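Local atomic coordinates of hypothetical protein (PDB entry 2I45), a protein that is of unknown function but carries a single cupin domain, a small beta-barrel fold found in many enzymes and ligand-binding proteins. Residues Gln30-Leu36 with Cys93-Glu99. Residues are numbered along the deposited sequence; the frame is centred on the assembly and turned at random.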
ATOM      1  N   GLN B  30      -9.262  -2.284  -5.265  1.00 49.66           N
ATOM      2  CA  GLN B  30      -8.825  -2.021  -6.620  1.00 48.63           C
ATOM      3  C   GLN B  30      -7.432  -1.387  -6.646  1.00 47.33           C
ATOM      4  O   GLN B  30      -7.148  -0.447  -5.919  1.00 46.84           O
ATOM      5  CB  GLN B  30      -9.791  -1.103  -7.296  1.00 47.49           C
ATOM      6  CG  GLN B  30      -9.559  -1.153  -8.763  1.00 51.65           C
ATOM      7  CD  GLN B  30     -10.740  -0.630  -9.569  1.00 55.13           C
ATOM      8  OE1 GLN B  30     -10.813   0.590  -9.813  1.00 58.30           O
ATOM      9  NE2 GLN B  30     -11.663  -1.544 -10.003  1.00 47.14           N
ATOM     10  N   PHE B  31      -6.549  -1.886  -7.479  1.00 47.20           N
ATOM     11  CA  PHE B  31      -5.187  -1.266  -7.532  1.00 47.05           C
ATOM     12  C   PHE B  31      -4.986  -0.699  -8.903  1.00 46.78           C
ATOM     13  O   PHE B  31      -5.269  -1.376  -9.910  1.00 45.48           O
ATOM     14  CB  PHE B  31      -4.060  -2.223  -7.143  1.00 46.18           C
ATOM     15  CG  PHE B  31      -4.276  -2.929  -5.807  1.00 48.36           C
ATOM     16  CD1 PHE B  31      -3.586  -2.539  -4.662  1.00 52.65           C
ATOM     17  CD2 PHE B  31      -5.158  -3.973  -5.680  1.00 50.25           C
ATOM     18  CE1 PHE B  31      -3.769  -3.180  -3.419  1.00 49.32           C
ATOM     19  CE2 PHE B  31      -5.361  -4.589  -4.430  1.00 51.59           C
ATOM     20  CZ  PHE B  31      -4.652  -4.198  -3.318  1.00 50.37           C
ATOM     21  N   HIS B  32      -4.559   0.563  -8.925  1.00 47.51           N
ATOM     22  CA  HIS B  32      -4.157   1.226 -10.134  1.00 49.15           C
ATOM     23  C   HIS B  32      -2.610   1.340 -10.127  1.00 49.70           C
ATOM     24  O   HIS B  32      -2.002   1.800  -9.133  1.00 49.28           O
ATOM     25  CB  HIS B  32      -4.811   2.590 -10.180  1.00 49.98           C
ATOM     26  CG  HIS B  32      -6.302   2.558 -10.357  1.00 53.81           C
ATOM     27  ND1 HIS B  32      -6.937   3.170 -11.419  1.00 57.77           N
ATOM     28  CD2 HIS B  32      -7.282   1.985  -9.616  1.00 57.96           C
ATOM     29  CE1 HIS B  32      -8.246   2.980 -11.319  1.00 58.86           C
ATOM     30  NE2 HIS B  32      -8.483   2.263 -10.231  1.00 58.37           N
ATOM     31  N   LEU B  33      -1.971   0.874 -11.195  1.00 50.61           N
ATOM     32  CA  LEU B  33      -0.506   1.069 -11.346  1.00 51.92           C
ATOM     33  C   LEU B  33      -0.350   1.929 -12.582  1.00 52.60           C
ATOM     34  O   LEU B  33      -0.885   1.594 -13.630  1.00 52.74           O
ATOM     35  CB  LEU B  33       0.291  -0.235 -11.509  1.00 51.56           C
ATOM     36  CG  LEU B  33       0.001  -1.421 -10.576  1.00 50.90           C
ATOM     37  CD1 LEU B  33       0.567  -2.736 -11.023  1.00 50.46           C
ATOM     38  CD2 LEU B  33       0.444  -1.129  -9.232  1.00 53.31           C
ATOM     39  N   VAL B  34       0.355   3.052 -12.431  1.00 52.93           N
ATOM     40  CA  VAL B  34       0.440   4.058 -13.477  1.00 52.72           C
ATOM     41  C   VAL B  34       1.746   4.718 -13.314  1.00 52.52           C
ATOM     42  O   VAL B  34       2.266   4.760 -12.211  1.00 53.90           O
ATOM     43  CB  VAL B  34      -0.464   5.225 -13.220  1.00 53.07           C
ATOM     44  CG1 VAL B  34      -0.966   5.783 -14.541  1.00 50.64           C
ATOM     45  CG2 VAL B  34      -1.530   4.850 -12.276  1.00 52.76           C
ATOM     46  N   LYS B  35       2.262   5.302 -14.383  1.00 51.92           N
ATOM     47  CA  LYS B  35       3.492   6.025 -14.245  1.00 50.93           C
ATOM     48  C   LYS B  35       3.174   7.446 -14.578  1.00 50.46           C
ATOM     49  O   LYS B  35       2.409   7.660 -15.440  1.00 50.19           O
ATOM     50  CB  LYS B  35       4.538   5.424 -15.151  1.00 50.41           C
ATOM     51  CG  LYS B  35       4.951   4.018 -14.701  1.00 52.50           C
ATOM     52  CD  LYS B  35       6.244   3.492 -15.437  1.00 51.22           C
ATOM     53  CE  LYS B  35       6.554   2.066 -15.032  1.00 50.07           C
ATOM     54  NZ  LYS B  35       7.809   1.482 -15.658  1.00 53.44           N
ATOM     55  N   LEU B  36       3.776   8.399 -13.856  1.00 51.50           N
ATOM     56  CA  LEU B  36       3.556   9.851 -13.923  1.00 50.92           C
ATOM     57  C   LEU B  36       4.806  10.642 -14.306  1.00 50.42           C
ATOM     58  O   LEU B  36       5.917  10.364 -13.786  1.00 50.92           O
ATOM     59  CB  LEU B  36       3.190  10.325 -12.532  1.00 51.53           C
ATOM     60  CG  LEU B  36       1.707  10.466 -12.263  1.00 54.79           C
ATOM     61  CD1 LEU B  36       0.766   9.444 -12.985  1.00 55.34           C
ATOM     62  CD2 LEU B  36       1.490  10.457 -10.790  1.00 54.56           C
ATOM     63  N   CYS B  93       7.424   9.087 -11.786  1.00 48.26           N
ATOM     64  CA  CYS B  93       7.082   8.328 -10.610  1.00 49.46           C
ATOM     65  C   CYS B  93       6.228   7.151 -11.007  1.00 50.91           C
ATOM     66  O   CYS B  93       5.208   7.335 -11.747  1.00 51.50           O
ATOM     67  CB  CYS B  93       6.192   9.163  -9.682  1.00 48.79           C
ATOM     68  SG  CYS B  93       5.881   8.361  -8.074  1.00 49.53           S
ATOM     69  N   SER B  94       6.585   5.970 -10.472  1.00 50.40           N
ATOM     70  CA  SER B  94       5.703   4.813 -10.489  1.00 50.44           C
ATOM     71  C   SER B  94       4.931   4.696  -9.199  1.00 50.46           C
ATOM     72  O   SER B  94       5.526   4.704  -8.126  1.00 50.43           O
ATOM     73  CB  SER B  94       6.515   3.563 -10.698  1.00 50.23           C
ATOM     74  OG  SER B  94       7.297   3.741 -11.862  1.00 53.06           O
ATOM     75  N   LEU B  95       3.617   4.524  -9.318  1.00 49.51           N
ATOM     76  CA  LEU B  95       2.735   4.737  -8.199  1.00 48.98           C
ATOM     77  C   LEU B  95       1.585   3.745  -8.138  1.00 49.76           C
ATOM     78  O   LEU B  95       0.927   3.504  -9.146  1.00 49.38           O
ATOM     79  CB  LEU B  95       2.148   6.142  -8.352  1.00 49.01           C
ATOM     80  CG  LEU B  95       0.713   6.477  -7.858  1.00 48.88           C
ATOM     81  CD1 LEU B  95       0.654   6.762  -6.363  1.00 43.70           C
ATOM     82  CD2 LEU B  95       0.169   7.715  -8.527  1.00 47.06           C
ATOM     83  N   VAL B  96       1.308   3.224  -6.943  1.00 50.45           N
ATOM     84  CA  VAL B  96       0.102   2.454  -6.728  1.00 51.39           C
ATOM     85  C   VAL B  96      -0.976   3.278  -6.063  1.00 52.46           C
ATOM     86  O   VAL B  96      -0.763   3.891  -5.002  1.00 52.57           O
ATOM     87  CB  VAL B  96       0.314   1.223  -5.833  1.00 51.57           C
ATOM     88  CG1 VAL B  96      -1.025   0.442  -5.748  1.00 50.92           C
ATOM     89  CG2 VAL B  96       1.398   0.378  -6.361  1.00 49.35           C
ATOM     90  N   LEU B  97      -2.133   3.290  -6.684  1.00 52.74           N
ATOM     91  CA  LEU B  97      -3.314   3.755  -5.990  1.00 54.44           C
ATOM     92  C   LEU B  97      -4.111   2.602  -5.436  1.00 54.23           C
ATOM     93  O   LEU B  97      -4.173   1.564  -6.098  1.00 54.78           O
ATOM     94  CB  LEU B  97      -4.230   4.506  -6.949  1.00 54.82           C
ATOM     95  CG  LEU B  97      -4.169   6.030  -6.860  1.00 57.84           C
ATOM     96  CD1 LEU B  97      -3.025   6.565  -7.713  1.00 59.46           C
ATOM     97  CD2 LEU B  97      -5.510   6.661  -7.259  1.00 57.39           C
ATOM     98  N   ILE B  98      -4.762   2.797  -4.280  1.00 53.33           N
ATOM     99  CA  ILE B  98      -5.622   1.775  -3.691  1.00 53.54           C
ATOM    100  C   ILE B  98      -7.020   2.297  -3.283  1.00 54.17           C
ATOM    101  O   ILE B  98      -7.149   3.349  -2.687  1.00 53.68           O
ATOM    102  CB  ILE B  98      -4.939   1.085  -2.461  1.00 52.90           C
ATOM    103  CG1 ILE B  98      -3.647   0.429  -2.880  1.00 55.44           C
ATOM    104  CG2 ILE B  98      -5.796   0.033  -1.872  1.00 50.15           C
ATOM    105  CD1 ILE B  98      -2.401   1.097  -2.356  1.00 57.48           C
ATOM    106  N   GLU B  99      -8.055   1.532  -3.561  1.00 55.59           N
ATOM    107  CA  GLU B  99      -9.366   1.893  -3.111  1.00 58.10           C
ATOM    108  C   GLU B  99     -10.125   0.668  -2.737  1.00 57.96           C
ATOM    109  O   GLU B  99      -9.727  -0.392  -3.154  1.00 57.91           O
ATOM    110  CB  GLU B  99     -10.105   2.609  -4.224  1.00 58.63           C
ATOM    111  CG  GLU B  99      -9.830   2.097  -5.644  1.00 59.75           C
ATOM    112  CD  GLU B  99     -10.673   2.878  -6.690  1.00 61.25           C
ATOM    113  OE1 GLU B  99     -11.951   2.688  -6.719  1.00 54.70           O
ATOM    114  OE2 GLU B  99     -10.020   3.682  -7.440  1.00 62.86           O
TER
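With CG beside its backbone N (chi1 -52°), Phe31 turns its ring toward Ile98, which it meets obliquely, and CD1 lies 3.5 Å from CG1 of that residue. Val96 CG1, anti to its own backbone N (chi1 -177°), reaches the edge of the same ring near its plane. The other branch, Val96 CG2, meets Leu33 CD2 at 3.4 Å; these two side chains run side by side and point the same way. Lys35 follows on this face, its extended chain passing alongside Ser94 OG.

The opposite face starts with Gln30 and Glu99, which also lie side by side, Gln30 CB 3.6 Å from Glu99 CG. The His32 ring and the Glu99 carboxylate are nearly parallel, with planes 10° apart. Beyond them, His32 CB packs on Leu97 CB at 3.8 Å, and Leu36 CD2 meets Leu95 CD2.

The two strands are antiparallel and in continuous register. Paired backbone bonds join Gln30 to Glu99, His32 to Leu97, Val34 to Leu95 and Leu36 to Cys93. The ladder is slackest at Val34, whose N makes a weak bond of 3.4 Å to Leu95 O; it is tight again at Leu36, where N lies 2.8 Å from Cys93 O.

The pair forms the second and third strands of a five-stranded antiparallel sheet of the cupin fold, with 92-99 in the middle. Strand 22-26 bonds to the outer edge of 30-36, and strand 50-56 to that of 93-99. Helix 8-13 covers Leu33, Ser94 and Val96, while Met76 of the second subunit packs on Phe31.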